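Local coordinates for protein beta-glucuronidase (uncultured Clostridium sp., PDB 6U7J) that hydrolyses beta-D-glucuronides as a gut-microbial glycoside hydrolase of family 2 and probably helps reactivate estrogens by releasing them from glucuronide conjugates, at residues V363-M368 and S413-P418. Numbering follows the deposited sequence.
Sequences VPAVGM and SITNEP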
ATOM      1  N   VAL B 363      16.060  24.030  21.593  1.00 31.36           N
ATOM      2  CA  VAL B 363      15.451  25.274  21.101  1.00 33.29           C
ATOM      3  C   VAL B 363      15.371  25.253  19.575  1.00 31.52           C
ATOM      4  O   VAL B 363      16.138  24.533  18.925  1.00 35.25           O
ATOM      5  CB  VAL B 363      16.218  26.520  21.591  1.00 33.10           C
ATOM      6  CG1 VAL B 363      16.054  26.691  23.104  1.00 30.48           C
ATOM      7  CG2 VAL B 363      17.686  26.480  21.172  1.00 31.07           C
ATOM      8  N   PRO B 364      14.487  26.038  18.949  1.00 31.45           N
ATOM      9  CA  PRO B 364      14.317  25.920  17.493  1.00 34.43           C
ATOM     10  C   PRO B 364      15.375  26.653  16.679  1.00 34.22           C
ATOM     11  O   PRO B 364      15.057  27.287  15.667  1.00 38.72           O
ATOM     12  CB  PRO B 364      12.923  26.512  17.246  1.00 32.56           C
ATOM     13  CG  PRO B 364      12.404  26.984  18.617  1.00 32.99           C
ATOM     14  CD  PRO B 364      13.593  27.057  19.521  1.00 30.83           C
ATOM     15  N   ALA B 365      16.633  26.558  17.098  1.00 32.54           N
ATOM     16  CA  ALA B 365      17.759  27.088  16.328  1.00 33.21           C
ATOM     17  C   ALA B 365      18.166  26.091  15.236  1.00 36.09           C
ATOM     18  O   ALA B 365      19.253  25.511  15.227  1.00 34.95           O
ATOM     19  CB  ALA B 365      18.918  27.405  17.262  1.00 30.39           C
ATOM     20  N   VAL B 366      17.238  25.893  14.309  1.00 36.63           N
ATOM     21  CA  VAL B 366      17.358  24.924  13.232  1.00 36.16           C
ATOM     22  C   VAL B 366      17.194  25.679  11.927  1.00 38.35           C
ATOM     23  O   VAL B 366      16.461  26.674  11.855  1.00 33.45           O
ATOM     24  CB  VAL B 366      16.306  23.796  13.367  1.00 37.04           C
ATOM     25  CG1 VAL B 366      14.895  24.359  13.230  1.00 31.03           C
ATOM     26  CG2 VAL B 366      16.563  22.664  12.357  1.00 35.53           C
ATOM     27  N   GLY B 367      17.897  25.223  10.892  1.00 36.52           N
ATOM     28  CA  GLY B 367      17.828  25.903   9.618  1.00 33.73           C
ATOM     29  C   GLY B 367      18.926  26.906   9.352  1.00 36.35           C
ATOM     30  O   GLY B 367      18.862  27.605   8.335  1.00 35.55           O
ATOM     31  N   MET B 368      19.939  26.996  10.219  1.00 37.28           N
ATOM     32  CA  MET B 368      21.076  27.889   9.993  1.00 37.16           C
ATOM     33  C   MET B 368      22.102  27.205   9.086  1.00 39.12           C
ATOM     34  O   MET B 368      23.271  27.017   9.424  1.00 37.81           O
ATOM     35  CB  MET B 368      21.697  28.312  11.319  1.00 36.61           C
ATOM     36  CG  MET B 368      20.742  28.971  12.291  1.00 36.23           C
ATOM     37  SD  MET B 368      21.439  29.084  13.956  1.00 44.98           S
ATOM     38  CE  MET B 368      20.313  30.283  14.680  1.00 35.95           C
ATOM     39  N   SER B 413      19.995  21.167  24.247  1.00 31.53           N
ATOM     40  CA  SER B 413      20.563  21.272  22.916  1.00 34.06           C
ATOM     41  C   SER B 413      20.222  22.649  22.376  1.00 32.46           C
ATOM     42  O   SER B 413      19.049  23.028  22.346  1.00 37.32           O
ATOM     43  CB  SER B 413      20.039  20.183  21.977  1.00 29.91           C
ATOM     44  OG  SER B 413      20.358  20.515  20.643  1.00 33.44           O
ATOM     45  N   ILE B 414      21.242  23.391  21.946  1.00 31.07           N
ATOM     46  CA  ILE B 414      21.069  24.802  21.623  1.00 31.53           C
ATOM     47  C   ILE B 414      20.910  25.048  20.139  1.00 36.50           C
ATOM     48  O   ILE B 414      20.635  26.196  19.745  1.00 32.43           O
ATOM     49  CB  ILE B 414      22.249  25.641  22.156  1.00 32.81           C
ATOM     50  CG1 ILE B 414      23.538  25.194  21.480  1.00 33.60           C
ATOM     51  CG2 ILE B 414      22.341  25.510  23.677  1.00 31.77           C
ATOM     52  CD1 ILE B 414      24.666  26.195  21.603  1.00 38.42           C
ATOM     53  N   THR B 415      21.087  24.020  19.304  1.00 32.78           N
ATOM     54  CA  THR B 415      21.027  24.156  17.860  1.00 32.00           C
ATOM     55  C   THR B 415      21.018  22.770  17.225  1.00 32.48           C
ATOM     56  O   THR B 415      21.569  21.805  17.773  1.00 31.95           O
ATOM     57  CB  THR B 415      22.206  24.987  17.322  1.00 35.23           C
ATOM     58  OG1 THR B 415      22.021  25.253  15.933  1.00 36.15           O
ATOM     59  CG2 THR B 415      23.528  24.261  17.514  1.00 32.64           C
ATOM     60  N   ASN B 416      20.377  22.678  16.070  1.00 31.93           N
ATOM     61  CA  ASN B 416      20.384  21.457  15.280  1.00 34.48           C
ATOM     62  C   ASN B 416      20.986  21.768  13.921  1.00 31.54           C
ATOM     63  O   ASN B 416      20.435  22.582  13.168  1.00 34.61           O
ATOM     64  CB  ASN B 416      18.977  20.865  15.143  1.00 31.82           C
ATOM     65  CG  ASN B 416      18.963  19.617  14.290  1.00 33.06           C
ATOM     66  OD1 ASN B 416      19.251  18.516  14.768  1.00 31.31           O
ATOM     67  ND2 ASN B 416      18.633  19.781  13.020  1.00 36.20           N
ATOM     68  N   GLU B 417      22.139  21.164  13.640  1.00 31.57           N
ATOM     69  CA  GLU B 417      22.766  21.196  12.326  1.00 36.08           C
ATOM     70  C   GLU B 417      23.023  22.622  11.772  1.00 37.69           C
ATOM     71  O   GLU B 417      22.646  22.942  10.686  1.00 38.54           O
ATOM     72  CB  GLU B 417      21.924  20.416  11.322  1.00 37.42           C
ATOM     73  CG  GLU B 417      21.812  18.911  11.622  1.00 39.33           C
ATOM     74  CD  GLU B 417      21.239  18.101  10.439  1.00 40.66           C
ATOM     75  OE1 GLU B 417      20.589  18.683   9.545  1.00 41.03           O
ATOM     76  OE2 GLU B 417      21.439  16.873  10.411  1.00 41.24           O
ATOM     77  N   PRO B 418      23.707  23.464  12.562  1.00 38.35           N
ATOM     78  CA  PRO B 418      24.125  24.756  12.011  1.00 37.96           C
ATOM     79  C   PRO B 418      25.303  24.553  11.074  1.00 36.92           C
ATOM     80  O   PRO B 418      26.026  23.561  11.150  1.00 37.10           O
ATOM     81  CB  PRO B 418      24.541  25.552  13.257  1.00 37.08           C
ATOM     82  CG  PRO B 418      25.123  24.494  14.152  1.00 37.39           C
ATOM     83  CD  PRO B 418      24.292  23.233  13.898  1.00 35.58           C
TER
HETATM   84  O   HOH W   1      20.828  25.340  12.405  1.00 36.96           O
HETATM   85  O   HOH W   2      19.693  23.280   9.919  1.00 36.07           O
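A365 O takes two hydrogen bonds from T415 and N416 of strand 409-416, N416 being the first residue of the Asn-Glu pair at the C-terminal end of this strand in family 2 TIM barrels, whose glutamate, E417, is probably the acid/base. T415 OG1 lies 2.9 Å from A365 O and donates in the plane of its carbonyl; the hydroxyl is anti to the threonine's backbone N (chi1 -172°), which swings it to the loop. N416 N approaches the same oxygen from above that plane, 42° out of it. Just past the end of strand 358-362, V363 N still bonds to S413 O at 3.2 Å. The chain then bends in an inverse gamma turn centred on A365, whose CB packs 3.3 Å from I414 O; that oxygen accepts a hydrogen bond from H392 NE2. Farther along, M368 N and G367 N each donate to a water, and these waters lie within reach of N416 O and E417 O respectively. In the second shell, T448 and R338 hold N416 OD1 and N468 binds E417 OE2, orienting both polar ends at the C-terminal mouth of the barrel. On the other arm of the asparagine amide, N416 ND2 rests 3.6 Å from V366 CG2, the two side chains running alongside each other.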